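Capsular polysaccharide biosynthesis protein (Burkholderia pseudomallei, PDB 4BQN) binds coenzyme A and is probably an acetyltransferase in the biosynthesis of capsular polysaccharide. Local coordinates at residues S13-A18 with Q96-E101; H104-S109 with D122-G127; F196-H201 with D235-S240. The protein carries 1 engineered substitution. One frame throughout, in Å; residues are numbered along the deposited sequence.

Contact 1: S13-A18 with Q96-E101; sequences SCQAPA and QYMHWE. With COA (coenzyme A), chain C.
Ser13 and Tyr97 are the closest backbone positions, with CA atoms 7.6 Å apart, where the turn entering helix 15-24 passes the irregular 96-101 loop. The loop follows strand 91-94 of the parallel sheet, and both segments line the coenzyme A pocket. The Gln15 carboxamide pairs with both the N-H and the C=O of Met98. Met98 N donates to Gln15 OE1 at 3.0 Å, in the carbonyl plane, on a lone pair. Gln15 NE2 donates to Met98 O at 2.8 Å. Gln15 NE2 also reaches Asn200 O, and Gln15 OE1 takes a bond from Gln66. Four bonds thus fix the rotation of the amide. The side chain extends beyond CG (chi2 166°), carrying the amide across to the loop. Ser13 OG accepts from Gln15 N as a helix cap and also bonds Gln66. The same oxygen sits at the edge of the Tyr97 ring, 3.4 Å from Tyr97 CE1. Coenzyme A OAP lies over one face of that ring, and coenzyme A N8P donates to Tyr97 OH. His99 lays a ring face on the adenine, with coenzyme A C4A over its centre. His99 NE2 donates to Glu101 OE2 almost in the ring plane, which restrains the imidazole. Cys14 SG is joined to coenzyme A S1P by a 2.0 Å disulfide bond.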
# COMPACT_ATOMS: atom_id res chain seq x y z
N SER A 13 6.24 1.16 -6.91
CA SER A 13 5.70 -0.09 -6.39
C SER A 13 4.64 -0.64 -7.34
O SER A 13 4.44 -0.12 -8.45
CB SER A 13 5.05 0.19 -5.03
OG SER A 13 3.84 0.92 -5.20
N CYS A 14 3.92 -1.67 -6.89
CA CYS A 14 2.77 -2.16 -7.64
C CYS A 14 1.73 -1.06 -7.94
O CYS A 14 0.90 -1.20 -8.83
CB CYS A 14 2.12 -3.35 -6.91
SG CYS A 14 1.09 -2.95 -5.53
N GLN A 15 1.77 0.05 -7.19
CA GLN A 15 0.86 1.16 -7.41
C GLN A 15 1.17 1.90 -8.70
O GLN A 15 0.27 2.57 -9.24
CB GLN A 15 0.92 2.13 -6.23
CG GLN A 15 0.46 1.47 -4.93
CD GLN A 15 0.81 2.25 -3.68
OE1 GLN A 15 1.23 3.42 -3.74
NE2 GLN A 15 0.61 1.61 -2.53
N ALA A 16 2.41 1.78 -9.20
CA ALA A 16 2.81 2.51 -10.39
C ALA A 16 2.09 2.02 -11.67
O ALA A 16 1.48 2.84 -12.35
CB ALA A 16 4.33 2.56 -10.52
N PRO A 17 2.11 0.70 -11.97
CA PRO A 17 1.33 0.25 -13.13
C PRO A 17 -0.17 0.56 -12.95
O PRO A 17 -0.85 0.88 -13.93
CB PRO A 17 1.63 -1.26 -13.17
CG PRO A 17 3.02 -1.35 -12.57
CD PRO A 17 2.98 -0.37 -11.45
N ALA A 18 -0.66 0.48 -11.72
CA ALA A 18 -2.08 0.78 -11.45
C ALA A 18 -2.39 2.24 -11.75
O ALA A 18 -3.42 2.53 -12.37
CB ALA A 18 -2.43 0.45 -10.00
N GLN A 96 3.39 10.01 -4.04
CA GLN A 96 3.32 9.37 -2.76
C GLN A 96 3.19 7.85 -2.88
O GLN A 96 2.42 7.35 -3.71
CB GLN A 96 2.10 9.92 -2.02
CG GLN A 96 1.82 9.31 -0.66
CD GLN A 96 0.76 10.10 0.06
OE1 GLN A 96 -0.33 10.30 -0.48
NE2 GLN A 96 1.07 10.58 1.27
N TYR A 97 3.93 7.13 -2.04
CA TYR A 97 3.73 5.70 -1.84
C TYR A 97 2.62 5.56 -0.81
O TYR A 97 2.77 5.97 0.36
CB TYR A 97 5.01 5.02 -1.38
CG TYR A 97 4.80 3.56 -1.10
CD1 TYR A 97 4.46 2.67 -2.13
CD2 TYR A 97 4.89 3.07 0.20
CE1 TYR A 97 4.25 1.32 -1.87
CE2 TYR A 97 4.68 1.72 0.47
CZ TYR A 97 4.36 0.85 -0.57
OH TYR A 97 4.16 -0.48 -0.33
N MET A 98 1.48 5.04 -1.23
CA MET A 98 0.29 5.04 -0.39
C MET A 98 0.27 3.80 0.50
O MET A 98 0.09 2.68 0.02
CB MET A 98 -0.96 5.12 -1.27
CG MET A 98 -1.03 6.40 -2.07
SD MET A 98 -2.27 6.39 -3.37
CE MET A 98 -1.38 5.54 -4.67
N HIS A 99 0.42 4.00 1.80
CA HIS A 99 0.43 2.93 2.79
C HIS A 99 -0.39 3.43 3.97
O HIS A 99 -0.22 4.57 4.41
CB HIS A 99 1.88 2.59 3.16
CG HIS A 99 2.03 1.56 4.22
ND1 HIS A 99 2.65 0.34 3.99
CD2 HIS A 99 1.71 1.57 5.54
CE1 HIS A 99 2.69 -0.34 5.12
NE2 HIS A 99 2.12 0.38 6.08
N TRP A 100 -1.31 2.59 4.44
CA TRP A 100 -2.24 3.01 5.49
C TRP A 100 -2.73 1.78 6.22
O TRP A 100 -3.42 0.94 5.62
CB TRP A 100 -3.42 3.74 4.85
CG TRP A 100 -4.41 4.30 5.80
CD1 TRP A 100 -5.59 3.74 6.22
CD2 TRP A 100 -4.33 5.59 6.42
NE1 TRP A 100 -6.24 4.60 7.09
CE2 TRP A 100 -5.49 5.74 7.23
CE3 TRP A 100 -3.40 6.65 6.39
CZ2 TRP A 100 -5.74 6.89 7.97
CZ3 TRP A 100 -3.65 7.79 7.12
CH2 TRP A 100 -4.81 7.90 7.92
N GLU A 101 -2.40 1.67 7.50
CA GLU A 101 -2.75 0.49 8.33
C GLU A 101 -4.06 0.69 9.09
O GLU A 101 -4.44 -0.17 9.87
CB GLU A 101 -1.59 0.14 9.27
CG GLU A 101 -0.36 -0.27 8.50
CD GLU A 101 0.86 -0.43 9.37
OE1 GLU A 101 0.71 -0.72 10.57
OE2 GLU A 101 1.97 -0.27 8.82
N1A COA C . 3.75 3.44 7.27
C2A COA C . 4.39 2.35 7.75
N3A COA C . 5.24 1.63 7.00
C4A COA C . 5.51 2.01 5.74
C5A COA C . 4.86 3.18 5.16
C6A COA C . 3.93 3.91 6.02
N6A COA C . 3.29 5.00 5.55
N7A COA C . 5.29 3.33 3.89
C8A COA C . 6.18 2.33 3.67
N9A COA C . 6.28 1.53 4.76
C1B COA C . 7.15 0.37 4.96
C2B COA C . 7.40 -0.48 3.73
O2B COA C . 6.37 -1.47 3.59
C3B COA C . 8.76 -1.07 4.09
O3B COA C . 8.52 -2.11 5.07
P3B COA C . 9.65 -3.17 5.50
O7A COA C . 8.90 -4.14 6.37
O8A COA C . 10.11 -3.77 4.20
O9A COA C . 10.72 -2.38 6.22
C4B COA C . 9.46 0.09 4.79
O4B COA C . 8.43 0.94 5.29
C5B COA C . 10.40 0.89 3.89
O5B COA C . 9.63 1.33 2.77
P1A COA C . 9.72 2.82 2.23
O1A COA C . 8.66 2.93 1.17
O2A COA C . 9.67 3.81 3.36
O3A COA C . 11.17 2.98 1.58
P2A COA C . 11.99 2.24 0.41
O4A COA C . 13.17 1.56 1.06
O5A COA C . 12.27 3.29 -0.62
O6A COA C . 11.04 1.11 -0.19
CBP COA C . 9.26 -0.01 -1.35
CCP COA C . 10.03 1.30 -1.20
CDP COA C . 8.18 0.14 -2.41
CEP COA C . 10.23 -1.07 -1.85
CAP COA C . 8.67 -0.37 0.03
OAP COA C . 7.62 0.54 0.37
C9P COA C . 8.15 -1.78 0.24
O9P COA C . 8.91 -2.69 0.54
N8P COA C . 6.83 -2.00 0.13
C7P COA C . 6.23 -3.30 0.37
C6P COA C . 6.44 -4.32 -0.74
C5P COA C . 5.79 -3.78 -1.99
O5P COA C . 6.43 -3.10 -2.78
N4P COA C . 4.52 -4.10 -2.15
C3P COA C . 3.78 -3.66 -3.29
C2P COA C . 2.56 -2.89 -2.84
S1P COA C . 2.03 -1.89 -4.17

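Contact 2: H104-S109 with D122-G127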
# COMPACT_ATOMS: atom_id res chain seq x y z
N HIS A 104 -6.74 -2.14 9.01
CA HIS A 104 -6.30 -3.49 9.39
C HIS A 104 -5.06 -3.36 10.25
O HIS A 104 -3.95 -3.69 9.83
CB HIS A 104 -6.01 -4.35 8.14
CG HIS A 104 -6.89 -4.04 6.97
ND1 HIS A 104 -6.42 -3.41 5.84
CD2 HIS A 104 -8.22 -4.28 6.75
CE1 HIS A 104 -7.41 -3.26 4.98
NE2 HIS A 104 -8.51 -3.78 5.50
N PRO A 105 -5.23 -2.87 11.49
CA PRO A 105 -4.05 -2.51 12.26
C PRO A 105 -3.23 -3.72 12.72
O PRO A 105 -2.12 -3.55 13.22
CB PRO A 105 -4.63 -1.74 13.47
CG PRO A 105 -6.01 -1.37 13.08
CD PRO A 105 -6.48 -2.45 12.14
N THR A 106 -3.78 -4.93 12.56
CA THR A 106 -3.07 -6.14 12.94
C THR A 106 -2.27 -6.77 11.79
O THR A 106 -1.63 -7.79 11.99
CB THR A 106 -4.04 -7.21 13.48
OG1 THR A 106 -4.90 -7.63 12.42
CG2 THR A 106 -4.87 -6.68 14.65
N VAL A 107 -2.32 -6.17 10.60
CA VAL A 107 -1.79 -6.81 9.39
C VAL A 107 -0.49 -6.16 8.97
O VAL A 107 -0.37 -4.94 8.96
CB VAL A 107 -2.83 -6.77 8.23
CG1 VAL A 107 -2.25 -7.33 6.93
CG2 VAL A 107 -4.10 -7.52 8.62
N ASN A 108 0.48 -6.97 8.57
CA ASN A 108 1.68 -6.46 7.93
C ASN A 108 2.19 -7.51 6.94
O ASN A 108 1.42 -8.36 6.51
CB ASN A 108 2.72 -6.02 8.97
CG ASN A 108 3.57 -4.88 8.46
OD1 ASN A 108 4.41 -5.07 7.58
ND2 ASN A 108 3.34 -3.68 8.97
N SER A 109 3.46 -7.44 6.57
CA SER A 109 4.03 -8.45 5.69
C SER A 109 5.25 -9.02 6.39
O SER A 109 5.88 -8.33 7.20
CB SER A 109 4.39 -7.84 4.34
OG SER A 109 3.22 -7.32 3.73
N ASP A 122 -1.06 -11.72 9.64
CA ASP A 122 -1.59 -11.03 10.80
C ASP A 122 -0.52 -11.01 11.89
O ASP A 122 -0.21 -12.04 12.50
CB ASP A 122 -2.91 -11.67 11.26
CG ASP A 122 -3.63 -10.82 12.28
OD1 ASP A 122 -3.05 -10.57 13.36
OD2 ASP A 122 -4.76 -10.36 11.98
N ALA A 123 0.09 -9.85 12.08
CA ALA A 123 1.14 -9.66 13.06
C ALA A 123 0.65 -9.81 14.49
O ALA A 123 1.44 -10.18 15.36
CB ALA A 123 1.82 -8.32 12.87
N LEU A 124 -0.61 -9.52 14.77
CA LEU A 124 -1.09 -9.74 16.14
C LEU A 124 -1.09 -11.24 16.45
O LEU A 124 -0.75 -11.63 17.55
CB LEU A 124 -2.46 -9.12 16.36
CG LEU A 124 -2.87 -9.07 17.84
CD1 LEU A 124 -1.92 -8.23 18.68
CD2 LEU A 124 -4.29 -8.54 17.96
N ILE A 125 -1.46 -12.06 15.47
CA ILE A 125 -1.34 -13.52 15.60
C ILE A 125 0.11 -13.92 15.89
O ILE A 125 0.35 -14.77 16.74
CB ILE A 125 -1.96 -14.25 14.40
CG1 ILE A 125 -3.47 -14.13 14.53
CG2 ILE A 125 -1.53 -15.72 14.35
CD1 ILE A 125 -4.28 -14.79 13.43
N ALA A 126 1.07 -13.32 15.19
CA ALA A 126 2.48 -13.59 15.52
C ALA A 126 2.79 -13.33 17.00
O ALA A 126 3.43 -14.15 17.66
CB ALA A 126 3.42 -12.79 14.62
N GLY A 127 2.29 -12.21 17.53
CA GLY A 127 2.46 -11.92 18.96
C GLY A 127 1.80 -12.95 19.87
O GLY A 127 2.36 -13.34 20.88
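Thr106 meets Asp122 and Leu124 through each part of its short side chain. Its CB lies against the carboxylate, 3.5 Å from Asp122 OD1. From there the two branches part. The hydroxyl branch sits between the backbone N and the carbonyl carbon (chi1 66°), and this turns it to the aspartate. Thr106 OG1 donates to Asp122 OD2 at 2.8 Å, coming from above the carboxylate plane. The methyl branch goes to the helix, where Thr106 CG2 is 3.8 Å from both CB and CD2 of Leu124.

The Thr106 side chain thus spans a polar and an apolar partner at the start of helix 123-130. Asp122 is the N-cap of this helix. Its OD1 accepts from Ile125 N at 3.0 Å, on the anti side but tilted out of the carboxylate plane. Thr106 O adds to the same helix end, taking weak bonds from Ala123 N at 2.7 Å and from Leu124 N at 3.4 Å. Two first-turn amides therefore face a carbonyl from another part of the chain. Just beside this, Val107 and Asp122 form an antiparallel non-hydrogen-bonded pair in the small sheet of strands 107-108 and 121-122. A type I turn from His104 to Val107 leads into it, closed by Val107 N bonding His104 O. Asp122 OD2 has a second partner in Tyr242 OH, so one buried carboxylate oxygen holds two hydroxyl groups. Ala123 CB packs 3.6 Å from Thr106 O, while helix 285-296 touches the same methyl through Phe291 and Val295.

Contact 3: F196-H201 with D235-S240; sequences FYTMNH and DVTKMS. With COA (coenzyme A), chain C.
Tyr197 and Lys238 lie side by side and point the same way, the lysine chain running along one face of the ring. Lys238 CG starts the overlap, 3.6 Å from Tyr197 CD1. Lys238 CE ends it with a CH-pi contact, 4.0 Å from the Tyr197 ring centroid and offset toward the rim. The lysine is extended beyond CG (chi2 and chi3 both 179°), which keeps its methylenes along the ring and carries NZ past it. Water 2 then joins the two ends, donating to Tyr197 OH and accepting from Lys238 NZ. Tyr197 OH also bonds Asp232. Asp235 lies beside the ring too, its carboxylate plane turned 48° from the ring plane, and Asp235 CB is 3.7 Å from Tyr197 CE2. Asp235 OD1 is held by Tyr264 OH.

The backbones meet where the chain turns a corner at Tyr197. Met239 N donates to Tyr197 O at 2.9 Å. Further in, Thr198 crosses Thr237 at about a right angle, their CG2 methyls 3.9 Å apart. Thr198 OG1 accepts from Asn200 N, an ST turn, within a type I turn that runs on to His201. This turn brings the coenzyme A-binding residue Asn200 to the sulfur end of the ligand, with Asn200 CG 3.5 Å from coenzyme A C2P.

His201 crosses Val236 obliquely, and Val236 CG1 is 3.9 Å from His201 CE1. Water 3 sits at the ring edge, bonded to His201 ND1 and accepting from Thr237 N. The 235-240 loop therefore grips the turn that binds coenzyme A by one direct backbone bond, apolar packing and bridging water. The water at ND1 and Val236 would restrain the rotation of the His201 ring, whose edge also borders coenzyme A C2P.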
# COMPACT_ATOMS: atom_id res chain seq x y z
N PHE A 196 -8.51 1.55 1.09
CA PHE A 196 -7.46 0.53 0.96
C PHE A 196 -8.07 -0.84 1.13
O PHE A 196 -8.85 -1.04 2.07
CB PHE A 196 -6.35 0.70 2.00
CG PHE A 196 -5.46 1.89 1.77
CD1 PHE A 196 -5.84 3.17 2.14
CD2 PHE A 196 -4.21 1.72 1.18
CE1 PHE A 196 -5.01 4.26 1.94
CE2 PHE A 196 -3.36 2.81 0.99
CZ PHE A 196 -3.77 4.08 1.35
N TYR A 197 -7.68 -1.79 0.27
CA TYR A 197 -8.00 -3.21 0.44
C TYR A 197 -6.96 -3.93 1.33
O TYR A 197 -7.28 -4.91 2.02
CB TYR A 197 -8.01 -3.89 -0.92
CG TYR A 197 -9.18 -3.54 -1.80
CD1 TYR A 197 -10.49 -3.68 -1.35
CD2 TYR A 197 -8.97 -3.12 -3.12
CE1 TYR A 197 -11.57 -3.38 -2.17
CE2 TYR A 197 -10.04 -2.82 -3.96
CZ TYR A 197 -11.35 -2.96 -3.48
OH TYR A 197 -12.44 -2.67 -4.27
N THR A 198 -5.71 -3.48 1.25
CA THR A 198 -4.64 -3.90 2.15
C THR A 198 -3.85 -2.63 2.43
O THR A 198 -4.07 -1.59 1.76
CB THR A 198 -3.67 -4.90 1.53
OG1 THR A 198 -2.85 -4.19 0.60
CG2 THR A 198 -4.41 -6.04 0.80
N MET A 199 -2.93 -2.68 3.40
CA MET A 199 -2.17 -1.50 3.79
C MET A 199 -1.53 -0.78 2.61
O MET A 199 -1.30 0.43 2.68
CB MET A 199 -1.09 -1.87 4.80
CG MET A 199 -0.04 -2.84 4.31
SD MET A 199 0.95 -3.37 5.72
CE MET A 199 2.29 -4.21 4.89
N ASN A 200 -1.19 -1.51 1.55
CA ASN A 200 -0.51 -0.87 0.41
C ASN A 200 -1.20 -1.11 -0.94
O ASN A 200 -0.61 -0.90 -2.00
CB ASN A 200 0.98 -1.25 0.40
CG ASN A 200 1.18 -2.75 0.41
OD1 ASN A 200 0.32 -3.48 -0.08
ND2 ASN A 200 2.28 -3.22 1.00
N HIS A 201 -2.47 -1.49 -0.88
CA HIS A 201 -3.29 -1.62 -2.09
C HIS A 201 -4.51 -0.70 -2.03
O HIS A 201 -5.57 -1.10 -1.54
CB HIS A 201 -3.76 -3.06 -2.31
CG HIS A 201 -2.68 -4.00 -2.77
ND1 HIS A 201 -2.93 -5.33 -2.98
CD2 HIS A 201 -1.36 -3.82 -3.02
CE1 HIS A 201 -1.82 -5.93 -3.38
NE2 HIS A 201 -0.85 -5.03 -3.42
N ASP A 235 -7.23 -4.95 -6.62
CA ASP A 235 -8.30 -5.62 -5.88
C ASP A 235 -8.08 -7.11 -5.63
O ASP A 235 -8.99 -7.81 -5.19
CB ASP A 235 -9.65 -5.41 -6.59
CG ASP A 235 -9.74 -6.18 -7.90
OD1 ASP A 235 -8.69 -6.45 -8.53
OD2 ASP A 235 -10.87 -6.50 -8.31
N VAL A 236 -6.87 -7.61 -5.90
CA VAL A 236 -6.56 -9.03 -5.75
C VAL A 236 -6.89 -9.58 -4.35
O VAL A 236 -7.50 -10.66 -4.22
CB VAL A 236 -5.07 -9.34 -6.12
CG1 VAL A 236 -4.06 -8.49 -5.36
CG2 VAL A 236 -4.75 -10.82 -5.92
N THR A 237 -6.53 -8.82 -3.33
CA THR A 237 -6.61 -9.27 -1.95
C THR A 237 -7.33 -8.23 -1.11
O THR A 237 -7.06 -7.03 -1.20
CB THR A 237 -5.21 -9.60 -1.42
OG1 THR A 237 -4.77 -10.79 -2.09
CG2 THR A 237 -5.18 -9.82 0.08
N LYS A 238 -8.28 -8.69 -0.29
CA LYS A 238 -9.12 -7.77 0.47
C LYS A 238 -9.13 -8.22 1.92
O LYS A 238 -9.72 -9.25 2.26
CB LYS A 238 -10.54 -7.72 -0.11
CG LYS A 238 -10.59 -7.29 -1.58
CD LYS A 238 -11.98 -7.25 -2.18
CE LYS A 238 -11.92 -6.78 -3.63
NZ LYS A 238 -13.24 -6.83 -4.33
N MET A 239 -8.41 -7.47 2.76
CA MET A 239 -8.36 -7.77 4.18
C MET A 239 -9.68 -7.43 4.85
O MET A 239 -10.34 -6.46 4.48
CB MET A 239 -7.21 -7.03 4.86
CG MET A 239 -5.82 -7.52 4.44
SD MET A 239 -5.47 -9.18 5.04
CE MET A 239 -5.24 -10.09 3.53
N SER A 240 -10.07 -8.25 5.82
CA SER A 240 -11.31 -8.04 6.56
C SER A 240 -11.05 -7.28 7.86
O SER A 240 -10.10 -7.57 8.57
CB SER A 240 -11.93 -9.39 6.86
OG SER A 240 -13.12 -9.23 7.58
N1A COA C . 3.75 3.44 7.27
C2A COA C . 4.39 2.35 7.75
N3A COA C . 5.24 1.63 7.00
C4A COA C . 5.51 2.01 5.74
C5A COA C . 4.86 3.18 5.16
C6A COA C . 3.93 3.91 6.02
N6A COA C . 3.29 5.00 5.55
N7A COA C . 5.29 3.33 3.89
C8A COA C . 6.18 2.33 3.67
N9A COA C . 6.28 1.53 4.76
C1B COA C . 7.15 0.37 4.96
C2B COA C . 7.40 -0.48 3.73
O2B COA C . 6.37 -1.47 3.59
C3B COA C . 8.76 -1.07 4.09
O3B COA C . 8.52 -2.11 5.07
P3B COA C . 9.65 -3.17 5.50
O7A COA C . 8.90 -4.14 6.37
O8A COA C . 10.11 -3.77 4.20
O9A COA C . 10.72 -2.38 6.22
C4B COA C . 9.46 0.09 4.79
O4B COA C . 8.43 0.94 5.29
C5B COA C . 10.40 0.89 3.89
O5B COA C . 9.63 1.33 2.77
P1A COA C . 9.72 2.82 2.23
O1A COA C . 8.66 2.93 1.17
O2A COA C . 9.67 3.81 3.36
O3A COA C . 11.17 2.98 1.58
P2A COA C . 11.99 2.24 0.41
O4A COA C . 13.17 1.56 1.06
O5A COA C . 12.27 3.29 -0.62
O6A COA C . 11.04 1.11 -0.19
CBP COA C . 9.26 -0.01 -1.35
CCP COA C . 10.03 1.30 -1.20
CDP COA C . 8.18 0.14 -2.41
CEP COA C . 10.23 -1.07 -1.85
CAP COA C . 8.67 -0.37 0.03
OAP COA C . 7.62 0.54 0.37
C9P COA C . 8.15 -1.78 0.24
O9P COA C . 8.91 -2.69 0.54
N8P COA C . 6.83 -2.00 0.13
C7P COA C . 6.23 -3.30 0.37
C6P COA C . 6.44 -4.32 -0.74
C5P COA C . 5.79 -3.78 -1.99
O5P COA C . 6.43 -3.10 -2.78
N4P COA C . 4.52 -4.10 -2.15
C3P COA C . 3.78 -3.66 -3.29
C2P COA C . 2.56 -2.89 -2.84
S1P COA C . 2.03 -1.89 -4.17
O HOH W 1 -10.74 -5.09 2.05
O HOH W 2 -14.62 -4.36 -3.69
O HOH W 3 -5.47 -6.13 -3.07

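In the fold
Contacts 1 and 3 both touch coenzyme A, and their centres are 11 Å apart. They are probably joined by a backbone bond from Trp100 N to Met199 O and by the Gln15 side chain, NE2 to Asn200 O. Contact 2 lies further out, about 15 Å from the centre of the chain, yet its touching residues are buried like those of contact 1. Contact 3 is only partly buried, and water takes part in it. Contact 1 relies on hydrogen bonds of a carboxamide and on the bound ligand, contact 2 on helix capping. Packing ties contact 2 to the others: Asn108 meets Glu101 of contact 1, and His104 lies against Tyr197 and Met239 of contact 3.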